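Local coordinates for putative nisin-resistance protein (Streptococcus agalactiae 515, PDB 4Y68) that probably acts as a serine peptidase of family S41 that recognises the lantibiotic nisin and confers resistance to it, at residues Leu104-Pro109 / Pro124-Leu129; Lys151-Asp156 / Lys214-Ala219; Thr233-Lys238 / Gly273-Arg278. All coordinates share one frame; numbering follows the deposited sequence.

Contact 1 (Leu104-Pro109 / Pro124-Leu129); sequences LDSRYP and PSISKL
The guanidinium of Arg107 has Ser125 OG over one face, at 4.2 Å from NH2; that hydroxyl is hydrogen-bonded to Thr161 N instead. At its edge, in its own plane, lies the carbonyl of Asp105, and Arg107 NE donates to Asp105 O at 2.7 Å. NH2 also makes a long, at best weak, salt bridge to Asp105 OD1. The chain of Arg107 bends at chi2 (-113°), and its CG passes Pro124 CB at 3.5 Å as the two side chains slide by in opposite directions. The ring of Tyr108 meets Ile126 CD1 obliquely, at 4.4 Å from CE1. Ser106 supplies the side-chain hydrogen bond. Its OG lies beside its own backbone N and accepts an almost straight bond from Ser127 N (3.0 Å, 176°); it is also bonded to Thr103 O. Next to it, Arg107 N donates to Ser125 O at 3.0 Å. Thus two loops without regular structure are joined by one side-chain and one backbone bond. The first loop leads from helix 96-103 to strand 110-113, the second from strand 118-122 to helix 131-147. Tyr108 and Ile126 both rest on Tyr137 of helix 131-147, and Ile126 also reaches Met168 of helix 165-171.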
ATOM      1  N   LEU A 104      -4.833  13.571  -6.498  1.00 43.25           N
ATOM      2  CA  LEU A 104      -4.142  14.827  -6.817  1.00 48.21           C
ATOM      3  C   LEU A 104      -3.088  15.197  -5.781  1.00 44.68           C
ATOM      4  O   LEU A 104      -2.375  16.181  -5.946  1.00 45.06           O
ATOM      5  CB  LEU A 104      -5.147  15.980  -6.957  1.00 43.16           C
ATOM      6  CG  LEU A 104      -6.113  15.882  -8.137  1.00 49.25           C
ATOM      7  CD1 LEU A 104      -6.966  17.145  -8.254  1.00 47.80           C
ATOM      8  CD2 LEU A 104      -5.367  15.588  -9.437  1.00 46.45           C
ATOM      9  N   ASP A 105      -3.006  14.409  -4.714  1.00 44.01           N
ATOM     10  CA  ASP A 105      -2.000  14.593  -3.671  1.00 47.56           C
ATOM     11  C   ASP A 105      -0.714  13.832  -3.980  1.00 42.51           C
ATOM     12  O   ASP A 105       0.226  13.827  -3.181  1.00 43.42           O
ATOM     13  CB  ASP A 105      -2.545  14.131  -2.318  1.00 51.23           C
ATOM     14  CG  ASP A 105      -2.593  15.245  -1.303  1.00 58.64           C
ATOM     15  OD1 ASP A 105      -2.114  15.021  -0.166  1.00 63.11           O
ATOM     16  OD2 ASP A 105      -3.111  16.337  -1.640  1.00 60.55           O
ATOM     17  N   SER A 106      -0.680  13.171  -5.132  1.00 39.70           N
ATOM     18  CA  SER A 106       0.458  12.316  -5.480  1.00 39.10           C
ATOM     19  C   SER A 106       1.754  13.095  -5.722  1.00 37.32           C
ATOM     20  O   SER A 106       1.742  14.194  -6.274  1.00 36.85           O
ATOM     21  CB  SER A 106       0.108  11.479  -6.703  1.00 34.88           C
ATOM     22  OG  SER A 106      -1.023  10.671  -6.426  1.00 36.44           O
ATOM     23  N   ARG A 107       2.880  12.524  -5.314  1.00 34.88           N
ATOM     24  CA  ARG A 107       4.149  13.224  -5.481  1.00 34.75           C
ATOM     25  C   ARG A 107       5.166  12.328  -6.150  1.00 31.66           C
ATOM     26  O   ARG A 107       4.986  11.116  -6.188  1.00 29.25           O
ATOM     27  CB  ARG A 107       4.670  13.715  -4.135  1.00 33.18           C
ATOM     28  CG  ARG A 107       3.837  13.245  -2.958  1.00 42.75           C
ATOM     29  CD  ARG A 107       3.125  14.400  -2.300  1.00 49.24           C
ATOM     30  NE  ARG A 107       2.138  13.956  -1.308  1.00 55.68           N
ATOM     31  CZ  ARG A 107       2.341  13.973   0.008  1.00 58.71           C
ATOM     32  NH1 ARG A 107       3.503  14.401   0.493  1.00 48.23           N
ATOM     33  NH2 ARG A 107       1.383  13.567   0.840  1.00 57.23           N
ATOM     34  N   TYR A 108       6.229  12.919  -6.698  1.00 29.62           N
ATOM     35  CA  TYR A 108       7.306  12.109  -7.260  1.00 23.82           C
ATOM     36  C   TYR A 108       8.536  12.029  -6.342  1.00 24.33           C
ATOM     37  O   TYR A 108       8.783  12.920  -5.524  1.00 25.07           O
ATOM     38  CB  TYR A 108       7.681  12.636  -8.645  1.00 23.71           C
ATOM     39  CG  TYR A 108       6.537  12.472  -9.619  1.00 29.43           C
ATOM     40  CD1 TYR A 108       6.039  11.207  -9.939  1.00 30.68           C
ATOM     41  CD2 TYR A 108       5.925  13.581 -10.195  1.00 35.18           C
ATOM     42  CE1 TYR A 108       4.963  11.053 -10.822  1.00 30.35           C
ATOM     43  CE2 TYR A 108       4.863  13.444 -11.076  1.00 35.37           C
ATOM     44  CZ  TYR A 108       4.381  12.183 -11.388  1.00 41.05           C
ATOM     45  OH  TYR A 108       3.313  12.075 -12.258  1.00 40.49           O
ATOM     46  N   PRO A 109       9.301  10.934  -6.462  1.00 24.46           N
ATOM     47  CA  PRO A 109      10.519  10.727  -5.671  1.00 28.75           C
ATOM     48  C   PRO A 109      11.516  11.838  -5.930  1.00 30.01           C
ATOM     49  O   PRO A 109      11.494  12.436  -7.004  1.00 28.20           O
ATOM     50  CB  PRO A 109      11.069   9.377  -6.180  1.00 23.50           C
ATOM     51  CG  PRO A 109       9.957   8.742  -6.878  1.00 26.51           C
ATOM     52  CD  PRO A 109       9.121   9.868  -7.455  1.00 23.88           C
ATOM     53  N   PRO A 124       7.714   9.114  -1.884  1.00 22.52           N
ATOM     54  CA  PRO A 124       6.443   9.623  -1.353  1.00 22.12           C
ATOM     55  C   PRO A 124       5.208   8.855  -1.795  1.00 23.09           C
ATOM     56  O   PRO A 124       5.278   8.055  -2.732  1.00 21.79           O
ATOM     57  CB  PRO A 124       6.384  11.038  -1.928  1.00 22.19           C
ATOM     58  CG  PRO A 124       6.978  10.853  -3.289  1.00 23.67           C
ATOM     59  CD  PRO A 124       8.103   9.832  -3.110  1.00 22.03           C
ATOM     60  N   SER A 125       4.091   9.134  -1.132  1.00 21.62           N
ATOM     61  CA  SER A 125       2.760   8.677  -1.562  1.00 22.34           C
ATOM     62  C   SER A 125       2.449   8.999  -3.011  1.00 23.77           C
ATOM     63  O   SER A 125       2.650  10.118  -3.458  1.00 28.26           O
ATOM     64  CB  SER A 125       1.659   9.318  -0.710  1.00 23.38           C
ATOM     65  OG  SER A 125       2.020   9.396   0.658  1.00 32.43           O
ATOM     66  N   ILE A 126       1.930   8.017  -3.732  1.00 22.07           N
ATOM     67  CA  ILE A 126       1.328   8.238  -5.039  1.00 21.88           C
ATOM     68  C   ILE A 126       0.170   7.270  -5.200  1.00 25.25           C
ATOM     69  O   ILE A 126       0.326   6.065  -4.972  1.00 20.42           O
ATOM     70  CB  ILE A 126       2.310   8.027  -6.193  1.00 19.50           C
ATOM     71  CG1 ILE A 126       1.559   8.042  -7.528  1.00 20.02           C
ATOM     72  CG2 ILE A 126       3.076   6.715  -6.019  1.00 19.80           C
ATOM     73  CD1 ILE A 126       2.479   8.009  -8.744  1.00 22.39           C
ATOM     74  N   SER A 127      -0.977   7.805  -5.602  1.00 24.15           N
ATOM     75  CA  SER A 127      -2.203   7.031  -5.724  1.00 26.28           C
ATOM     76  C   SER A 127      -2.657   6.915  -7.158  1.00 35.03           C
ATOM     77  O   SER A 127      -3.681   6.280  -7.437  1.00 29.64           O
ATOM     78  CB  SER A 127      -3.315   7.666  -4.901  1.00 31.99           C
ATOM     79  OG  SER A 127      -3.427   6.968  -3.674  1.00 41.68           O
ATOM     80  N   LYS A 128      -1.910   7.553  -8.059  1.00 27.20           N
ATOM     81  CA  LYS A 128      -2.304   7.600  -9.451  1.00 26.21           C
ATOM     82  C   LYS A 128      -2.267   6.221 -10.053  1.00 30.63           C
ATOM     83  O   LYS A 128      -1.509   5.360  -9.601  1.00 32.25           O
ATOM     84  CB  LYS A 128      -1.423   8.569 -10.223  1.00 31.42           C
ATOM     85  CG  LYS A 128      -1.986   9.997 -10.187  1.00 32.55           C
ATOM     86  CD  LYS A 128      -0.955  11.017 -10.614  1.00 39.99           C
ATOM     87  CE  LYS A 128      -1.497  12.449 -10.550  1.00 44.82           C
ATOM     88  NZ  LYS A 128      -0.402  13.438 -10.796  1.00 46.83           N
ATOM     89  N   LEU A 129      -3.137   6.014 -11.041  1.00 30.63           N
ATOM     90  CA  LEU A 129      -3.278   4.742 -11.754  1.00 31.71           C
ATOM     91  C   LEU A 129      -2.772   4.854 -13.180  1.00 30.88           C
ATOM     92  O   LEU A 129      -2.299   3.882 -13.749  1.00 29.97           O
ATOM     93  CB  LEU A 129      -4.747   4.283 -11.799  1.00 32.72           C
ATOM     94  CG  LEU A 129      -5.474   4.049 -10.481  1.00 32.02           C
ATOM     95  CD1 LEU A 129      -6.876   3.500 -10.747  1.00 23.66           C
ATOM     96  CD2 LEU A 129      -4.633   3.090  -9.634  1.00 28.21           C
TER

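Contact 2 (Lys151-Asp156 / Lys214-Ala219); sequences KGLILD and KHVPIA
Leu153 and Ile218 form one parallel bridge, and Ile154 and Ala219 form the next. Three backbone bonds hold them. Leu153 N donates to Pro217 O at 3.2 Å and lies in the carbonyl plane. Ala219 N donates to Leu153 O at 2.9 Å, and Leu155 N to Ala219 O at 2.7 Å. Leu153 thus bonds Pro217 and Ala219, the residues flanking its bridge partner Ile218, as alternate residues do in parallel pairing. The CA of Ile154 also approaches Ala219 O in a CA-H...O contact. Ahead of the bridges the chain of Val216 and Pro217 is not regular strand, and Pro217 CD sits 3.2 Å from Lys151 O.

The side chains of Leu153 and Ile218 lie on one face of the sheet, and those of Ile154 and Ala219 on the other. Leu153 CD1 meets Val216 CG2 at 3.8 Å, and the two side chains cross at about a right angle. Val216 CG2 stands between its backbone N and carbonyl carbon (chi1 -63° for CG1), which brings this methyl to Leu153. Farther along, Leu155 CD1 touches Ile218 CG2 at 3.7 Å. On the other face, helix 297-308 covers Ile154 and Ala219 through Ser301.

These are central strands of the mixed sheet, since 118-122 lies beyond 152-156 and 243-247 beyond 218-222. Across the contact, polarity is confined to the backbone, whose bonds set the register. The side chains that meet each other are apolar, consistent with a buried sheet core, while Val216 and Pro217 also lean on the Lys151 carbonyl.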
ATOM      1  N   LYS A 151      27.755   4.414  -2.881  1.00 31.70           N
ATOM      2  CA  LYS A 151      28.133   3.174  -2.210  1.00 33.89           C
ATOM      3  C   LYS A 151      27.107   2.787  -1.132  1.00 40.06           C
ATOM      4  O   LYS A 151      27.192   1.720  -0.519  1.00 34.82           O
ATOM      5  CB  LYS A 151      29.512   3.317  -1.566  1.00 36.52           C
ATOM      6  CG  LYS A 151      30.685   3.444  -2.536  1.00 37.48           C
ATOM      7  CD  LYS A 151      31.977   3.725  -1.749  1.00 40.93           C
ATOM      8  CE  LYS A 151      33.216   3.856  -2.646  1.00 46.11           C
ATOM      9  NZ  LYS A 151      34.408   4.379  -1.877  1.00 48.43           N
ATOM     10  N   GLY A 152      26.155   3.680  -0.882  1.00 37.59           N
ATOM     11  CA  GLY A 152      25.143   3.447   0.126  1.00 33.52           C
ATOM     12  C   GLY A 152      23.915   4.292  -0.136  1.00 33.94           C
ATOM     13  O   GLY A 152      24.018   5.352  -0.746  1.00 29.72           O
ATOM     14  N   LEU A 153      22.757   3.829   0.336  1.00 32.71           N
ATOM     15  CA  LEU A 153      21.485   4.520   0.094  1.00 28.40           C
ATOM     16  C   LEU A 153      20.692   4.779   1.382  1.00 29.23           C
ATOM     17  O   LEU A 153      20.738   4.003   2.333  1.00 27.39           O
ATOM     18  CB  LEU A 153      20.642   3.709  -0.884  1.00 28.37           C
ATOM     19  CG  LEU A 153      21.242   3.571  -2.289  1.00 32.31           C
ATOM     20  CD1 LEU A 153      20.569   2.473  -3.124  1.00 23.22           C
ATOM     21  CD2 LEU A 153      21.158   4.900  -3.014  1.00 25.83           C
ATOM     22  N   ILE A 154      19.986   5.897   1.425  1.00 30.93           N
ATOM     23  CA  ILE A 154      18.983   6.092   2.458  1.00 26.45           C
ATOM     24  C   ILE A 154      17.650   6.205   1.753  1.00 25.98           C
ATOM     25  O   ILE A 154      17.477   7.047   0.879  1.00 29.43           O
ATOM     26  CB  ILE A 154      19.218   7.343   3.315  1.00 28.73           C
ATOM     27  CG1 ILE A 154      20.622   7.323   3.898  1.00 27.89           C
ATOM     28  CG2 ILE A 154      18.169   7.420   4.430  1.00 24.51           C
ATOM     29  CD1 ILE A 154      20.884   8.428   4.889  1.00 30.25           C
ATOM     30  N   LEU A 155      16.728   5.320   2.114  1.00 27.06           N
ATOM     31  CA  LEU A 155      15.407   5.269   1.519  1.00 21.14           C
ATOM     32  C   LEU A 155      14.456   5.800   2.547  1.00 20.37           C
ATOM     33  O   LEU A 155      14.298   5.198   3.589  1.00 24.36           O
ATOM     34  CB  LEU A 155      15.025   3.851   1.140  1.00 22.69           C
ATOM     35  CG  LEU A 155      15.937   3.101   0.175  1.00 25.64           C
ATOM     36  CD1 LEU A 155      15.341   1.732  -0.098  1.00 24.01           C
ATOM     37  CD2 LEU A 155      16.118   3.889  -1.113  1.00 22.28           C
ATOM     38  N   ASP A 156      13.815   6.921   2.254  1.00 23.52           N
ATOM     39  CA  ASP A 156      13.001   7.615   3.240  1.00 21.51           C
ATOM     40  C   ASP A 156      11.519   7.462   2.917  1.00 21.42           C
ATOM     41  O   ASP A 156      11.024   8.010   1.918  1.00 22.33           O
ATOM     42  CB  ASP A 156      13.401   9.093   3.310  1.00 23.70           C
ATOM     43  CG  ASP A 156      12.626   9.861   4.365  1.00 24.89           C
ATOM     44  OD1 ASP A 156      11.967   9.224   5.240  1.00 25.49           O
ATOM     45  OD2 ASP A 156      12.685  11.108   4.318  1.00 24.08           O
ATOM     46  N   LYS A 214      21.623  -4.027  -7.952  1.00 40.94           N
ATOM     47  CA  LYS A 214      22.442  -3.170  -7.084  1.00 35.90           C
ATOM     48  C   LYS A 214      22.509  -3.717  -5.680  1.00 37.78           C
ATOM     49  O   LYS A 214      21.478  -4.000  -5.057  1.00 38.44           O
ATOM     50  CB  LYS A 214      21.910  -1.737  -7.038  1.00 33.85           C
ATOM     51  CG  LYS A 214      21.901  -1.035  -8.374  1.00 38.77           C
ATOM     52  CD  LYS A 214      23.319  -0.838  -8.920  1.00 40.44           C
ATOM     53  CE  LYS A 214      24.208  -0.108  -7.935  1.00 38.34           C
ATOM     54  NZ  LYS A 214      25.316   0.627  -8.649  1.00 45.64           N
ATOM     55  N   HIS A 215      23.728  -3.840  -5.168  1.00 38.39           N
ATOM     56  CA  HIS A 215      23.936  -4.376  -3.843  1.00 36.72           C
ATOM     57  C   HIS A 215      24.842  -3.460  -3.031  1.00 35.10           C
ATOM     58  O   HIS A 215      26.056  -3.577  -3.074  1.00 43.47           O
ATOM     59  CB  HIS A 215      24.525  -5.789  -3.920  1.00 42.73           C
ATOM     60  CG  HIS A 215      23.794  -6.705  -4.855  1.00 43.95           C
ATOM     61  ND1 HIS A 215      24.260  -7.006  -6.121  1.00 52.18           N
ATOM     62  CD2 HIS A 215      22.635  -7.394  -4.710  1.00 45.18           C
ATOM     63  CE1 HIS A 215      23.420  -7.838  -6.714  1.00 47.25           C
ATOM     64  NE2 HIS A 215      22.421  -8.084  -5.884  1.00 40.45           N
ATOM     65  N   VAL A 216      24.229  -2.552  -2.290  1.00 31.64           N
ATOM     66  CA  VAL A 216      24.927  -1.666  -1.384  1.00 31.57           C
ATOM     67  C   VAL A 216      24.204  -1.707  -0.056  1.00 32.88           C
ATOM     68  O   VAL A 216      23.038  -2.078   0.004  1.00 33.19           O
ATOM     69  CB  VAL A 216      24.945  -0.208  -1.891  1.00 35.28           C
ATOM     70  CG1 VAL A 216      25.695  -0.088  -3.198  1.00 35.55           C
ATOM     71  CG2 VAL A 216      23.520   0.292  -2.057  1.00 33.78           C
ATOM     72  N   PRO A 217      24.881  -1.306   1.016  1.00 30.52           N
ATOM     73  CA  PRO A 217      24.166  -1.091   2.274  1.00 33.45           C
ATOM     74  C   PRO A 217      22.998  -0.148   2.057  1.00 31.83           C
ATOM     75  O   PRO A 217      23.146   0.867   1.374  1.00 31.52           O
ATOM     76  CB  PRO A 217      25.213  -0.449   3.181  1.00 34.22           C
ATOM     77  CG  PRO A 217      26.534  -0.868   2.575  1.00 38.36           C
ATOM     78  CD  PRO A 217      26.301  -0.946   1.100  1.00 33.90           C
ATOM     79  N   ILE A 218      21.849  -0.489   2.620  1.00 33.43           N
ATOM     80  CA  ILE A 218      20.664   0.332   2.473  1.00 28.28           C
ATOM     81  C   ILE A 218      20.094   0.642   3.848  1.00 31.75           C
ATOM     82  O   ILE A 218      19.822  -0.273   4.638  1.00 28.84           O
ATOM     83  CB  ILE A 218      19.596  -0.356   1.616  1.00 31.10           C
ATOM     84  CG1 ILE A 218      20.046  -0.453   0.155  1.00 27.36           C
ATOM     85  CG2 ILE A 218      18.260   0.392   1.715  1.00 31.11           C
ATOM     86  CD1 ILE A 218      19.181  -1.369  -0.693  1.00 24.38           C
ATOM     87  N   ALA A 219      19.915   1.930   4.135  1.00 25.73           N
ATOM     88  CA  ALA A 219      19.210   2.330   5.342  1.00 27.21           C
ATOM     89  C   ALA A 219      17.801   2.808   4.986  1.00 27.84           C
ATOM     90  O   ALA A 219      17.619   3.630   4.092  1.00 26.87           O
ATOM     91  CB  ALA A 219      19.974   3.409   6.078  1.00 28.22           C
TER

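Contact 3 (Thr233-Lys238 / Gly273-Arg278); sequences TFLSFK and GIVSDR
Arg278 reaches across to the turn that follows helix 229-235 and grips it. Its chain runs extended through chi2 (-176°) and then bends at chi3 (-55°), which turns the guanidinium back to the turn's carbonyls. NH2 donates to Ser236 O at 2.7 Å and to Lys238 O at 2.8 Å. NH1 adds a weak bond to Ser236 O and has a second partner in Thr180 O. Ser236 O lies near the guanidinium plane at its edge, yet NH2 stands well above the plane of that carbonyl. The donor is also above the carbonyl plane of Lys238, and Lys238 O is tilted from the guanidinium plane. Several bonds thus fix the rotation of this flat group.

A water lies over one guanidinium face. It donates to Leu235 O and accepts from Arg278 N, both at 2.8 Å, so the backbones are bridged as well.

Lys238 bends at both chi2 and chi3, and this folded chain brings NZ to Gln279 OE1. A salt bridge from NZ to Asp277 OD2 (3.4 Å) is doubtful, because that oxygen is too close to a neighbour in the model. Asp277 OD2 also bonds Tyr283 OH. The other carboxylate oxygen of Asp277, OD1, accepts from Tyr281 N.

The apolar part is small: Leu235 CD1 meets Val275 CG1 at 3.6 Å. Here helix 229-235 gives way to a type I turn from Leu235 to Lys238. The contact sets this turn against the last part of strand 267-276 in the antiparallel sheet. Strand 180-185 flanks it, with Leu181 touching Ser236 and Arg278, while Phe237 packs on Ile220 of strand 218-222.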
ATOM      1  N   THR A 233       5.828  -2.090   1.111  1.00 19.76           N
ATOM      2  CA  THR A 233       7.106  -1.820   0.481  1.00 19.41           C
ATOM      3  C   THR A 233       8.228  -2.001   1.493  1.00 22.33           C
ATOM      4  O   THR A 233       9.253  -2.605   1.177  1.00 22.65           O
ATOM      5  CB  THR A 233       7.178  -0.404  -0.114  1.00 17.65           C
ATOM      6  OG1 THR A 233       6.241  -0.319  -1.179  1.00 20.48           O
ATOM      7  CG2 THR A 233       8.581  -0.127  -0.673  1.00 18.95           C
ATOM      8  N   PHE A 234       8.037  -1.467   2.699  1.00 19.95           N
ATOM      9  CA  PHE A 234       8.989  -1.691   3.779  1.00 17.71           C
ATOM     10  C   PHE A 234       9.173  -3.186   4.031  1.00 21.26           C
ATOM     11  O   PHE A 234      10.286  -3.637   4.162  1.00 20.96           O
ATOM     12  CB  PHE A 234       8.524  -0.996   5.071  1.00 21.25           C
ATOM     13  CG  PHE A 234       9.494  -1.110   6.224  1.00 20.90           C
ATOM     14  CD1 PHE A 234      10.834  -1.367   6.010  1.00 28.49           C
ATOM     15  CD2 PHE A 234       9.057  -0.957   7.527  1.00 30.50           C
ATOM     16  CE1 PHE A 234      11.723  -1.472   7.070  1.00 27.31           C
ATOM     17  CE2 PHE A 234       9.942  -1.060   8.597  1.00 31.07           C
ATOM     18  CZ  PHE A 234      11.273  -1.319   8.363  1.00 30.43           C
ATOM     19  N   LEU A 235       8.082  -3.955   4.109  1.00 19.74           N
ATOM     20  CA  LEU A 235       8.211  -5.395   4.361  1.00 20.94           C
ATOM     21  C   LEU A 235       9.024  -6.102   3.280  1.00 19.86           C
ATOM     22  O   LEU A 235       9.711  -7.072   3.559  1.00 21.23           O
ATOM     23  CB  LEU A 235       6.834  -6.054   4.477  1.00 22.72           C
ATOM     24  CG  LEU A 235       6.119  -5.657   5.761  1.00 22.93           C
ATOM     25  CD1 LEU A 235       4.795  -6.415   5.928  1.00 22.67           C
ATOM     26  CD2 LEU A 235       7.055  -5.918   6.932  1.00 20.70           C
ATOM     27  N   SER A 236       8.949  -5.608   2.049  1.00 22.45           N
ATOM     28  CA  SER A 236       9.632  -6.254   0.931  1.00 22.36           C
ATOM     29  C   SER A 236      11.158  -6.224   1.058  1.00 22.23           C
ATOM     30  O   SER A 236      11.836  -6.957   0.353  1.00 24.05           O
ATOM     31  CB  SER A 236       9.236  -5.596  -0.382  1.00 22.04           C
ATOM     32  OG  SER A 236       7.842  -5.589  -0.543  1.00 21.28           O
ATOM     33  N   PHE A 237      11.682  -5.364   1.935  1.00 24.06           N
ATOM     34  CA  PHE A 237      13.127  -5.302   2.224  1.00 25.42           C
ATOM     35  C   PHE A 237      13.523  -6.085   3.473  1.00 27.58           C
ATOM     36  O   PHE A 237      14.712  -6.241   3.752  1.00 29.16           O
ATOM     37  CB  PHE A 237      13.594  -3.850   2.400  1.00 19.15           C
ATOM     38  CG  PHE A 237      13.569  -3.039   1.126  1.00 21.71           C
ATOM     39  CD1 PHE A 237      14.705  -2.922   0.339  1.00 18.60           C
ATOM     40  CD2 PHE A 237      12.412  -2.387   0.722  1.00 19.46           C
ATOM     41  CE1 PHE A 237      14.695  -2.175  -0.830  1.00 19.92           C
ATOM     42  CE2 PHE A 237      12.385  -1.647  -0.446  1.00 20.74           C
ATOM     43  CZ  PHE A 237      13.540  -1.533  -1.228  1.00 24.29           C
ATOM     44  N   LYS A 238      12.541  -6.567   4.231  1.00 22.74           N
ATOM     45  CA  LYS A 238      12.830  -7.199   5.522  1.00 28.42           C
ATOM     46  C   LYS A 238      13.577  -8.502   5.370  1.00 27.10           C
ATOM     47  O   LYS A 238      13.253  -9.319   4.517  1.00 30.29           O
ATOM     48  CB  LYS A 238      11.551  -7.435   6.315  1.00 27.26           C
ATOM     49  CG  LYS A 238      11.243  -6.311   7.284  1.00 31.94           C
ATOM     50  CD  LYS A 238      11.610  -6.687   8.691  1.00 35.15           C
ATOM     51  CE  LYS A 238      10.955  -8.013   9.043  1.00 41.44           C
ATOM     52  NZ  LYS A 238      11.242  -8.477  10.424  1.00 44.06           N
ATOM     53  N   GLY A 273      -6.716  -9.609   3.307  1.00 19.01           N
ATOM     54  CA  GLY A 273      -5.532 -10.404   3.566  1.00 22.97           C
ATOM     55  C   GLY A 273      -4.709  -9.975   4.774  1.00 24.01           C
ATOM     56  O   GLY A 273      -4.404  -8.794   4.967  1.00 20.96           O
ATOM     57  N   ILE A 274      -4.400 -10.954   5.611  1.00 20.59           N
ATOM     58  CA  ILE A 274      -3.408 -10.823   6.665  1.00 23.22           C
ATOM     59  C   ILE A 274      -2.069 -11.022   6.010  1.00 21.95           C
ATOM     60  O   ILE A 274      -2.000 -11.659   4.958  1.00 26.45           O
ATOM     61  CB  ILE A 274      -3.633 -11.859   7.787  1.00 26.03           C
ATOM     62  CG1 ILE A 274      -4.632 -11.305   8.784  1.00 26.79           C
ATOM     63  CG2 ILE A 274      -2.347 -12.168   8.522  1.00 35.02           C
ATOM     64  CD1 ILE A 274      -5.960 -11.188   8.224  1.00 32.60           C
ATOM     65  N   VAL A 275      -1.008 -10.501   6.614  1.00 23.98           N
ATOM     66  CA  VAL A 275       0.283 -10.401   5.938  1.00 20.83           C
ATOM     67  C   VAL A 275       1.424 -11.067   6.729  1.00 22.77           C
ATOM     68  O   VAL A 275       1.447 -11.040   7.964  1.00 20.62           O
ATOM     69  CB  VAL A 275       0.618  -8.911   5.670  1.00 22.01           C
ATOM     70  CG1 VAL A 275       2.093  -8.709   5.439  1.00 25.18           C
ATOM     71  CG2 VAL A 275      -0.180  -8.381   4.463  1.00 25.27           C
ATOM     72  N   SER A 276       2.379 -11.670   6.028  1.00 21.05           N
ATOM     73  CA  SER A 276       3.614 -12.077   6.695  1.00 19.75           C
ATOM     74  C   SER A 276       4.808 -11.770   5.816  1.00 17.92           C
ATOM     75  O   SER A 276       4.702 -11.811   4.609  1.00 20.71           O
ATOM     76  CB  SER A 276       3.570 -13.559   7.056  1.00 21.78           C
ATOM     77  OG  SER A 276       3.274 -14.303   5.903  1.00 27.75           O
ATOM     78  N   ASP A 277       5.940 -11.444   6.424  1.00 21.80           N
ATOM     79  CA  ASP A 277       7.143 -11.127   5.671  1.00 23.29           C
ATOM     80  C   ASP A 277       7.929 -12.413   5.357  1.00 25.52           C
ATOM     81  O   ASP A 277       7.493 -13.513   5.729  1.00 27.43           O
ATOM     82  CB  ASP A 277       8.006 -10.090   6.425  1.00 21.39           C
ATOM     83  CG  ASP A 277       8.486 -10.580   7.784  1.00 25.67           C
ATOM     84  OD1 ASP A 277       8.689 -11.790   7.977  1.00 24.46           O
ATOM     85  OD2 ASP A 277       8.668  -9.733   8.679  1.00 31.75           O
ATOM     86  N   ARG A 278       9.047 -12.274   4.642  1.00 24.24           N
ATOM     87  CA  ARG A 278       9.882 -13.419   4.235  1.00 27.00           C
ATOM     88  C   ARG A 278      10.360 -14.236   5.441  1.00 32.47           C
ATOM     89  O   ARG A 278      10.602 -15.433   5.329  1.00 30.06           O
ATOM     90  CB  ARG A 278      11.110 -12.952   3.420  1.00 24.73           C
ATOM     91  CG  ARG A 278      10.875 -12.886   1.915  1.00 32.36           C
ATOM     92  CD  ARG A 278      12.156 -12.501   1.116  1.00 31.28           C
ATOM     93  NE  ARG A 278      12.659 -11.253   1.643  1.00 23.90           N
ATOM     94  CZ  ARG A 278      12.471 -10.063   1.085  1.00 24.18           C
ATOM     95  NH1 ARG A 278      11.852  -9.939  -0.090  1.00 19.75           N
ATOM     96  NH2 ARG A 278      12.939  -8.986   1.710  1.00 27.05           N
TER
HETATM   97  O   HOH W   1       9.353  -9.840   3.342  1.00 21.88           O

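From the N terminus, contact 1 comes first. It closes a short loop that holds the antiparallel strands 110-113 and 118-122 at one edge of the mixed sheet. Contact 2 follows and joins two inner strands of that sheet, closing a longer loop that includes helix 165-171 and strands 180-185 and 191-195. Contact 3 ties helix 229-235 to strand 267-276 of the antiparallel sheet, closing a 34-residue loop with strands 243-247 and 256-261 and much of 267-276. The three follow in series, and none nests or crosses. Contacts 2 and 3 touch through Leu155 and Phe237, so the turn after helix 229-235 packs on strand 152-156. Contacts 1 and 3 lie on opposite sides of the chain's centre.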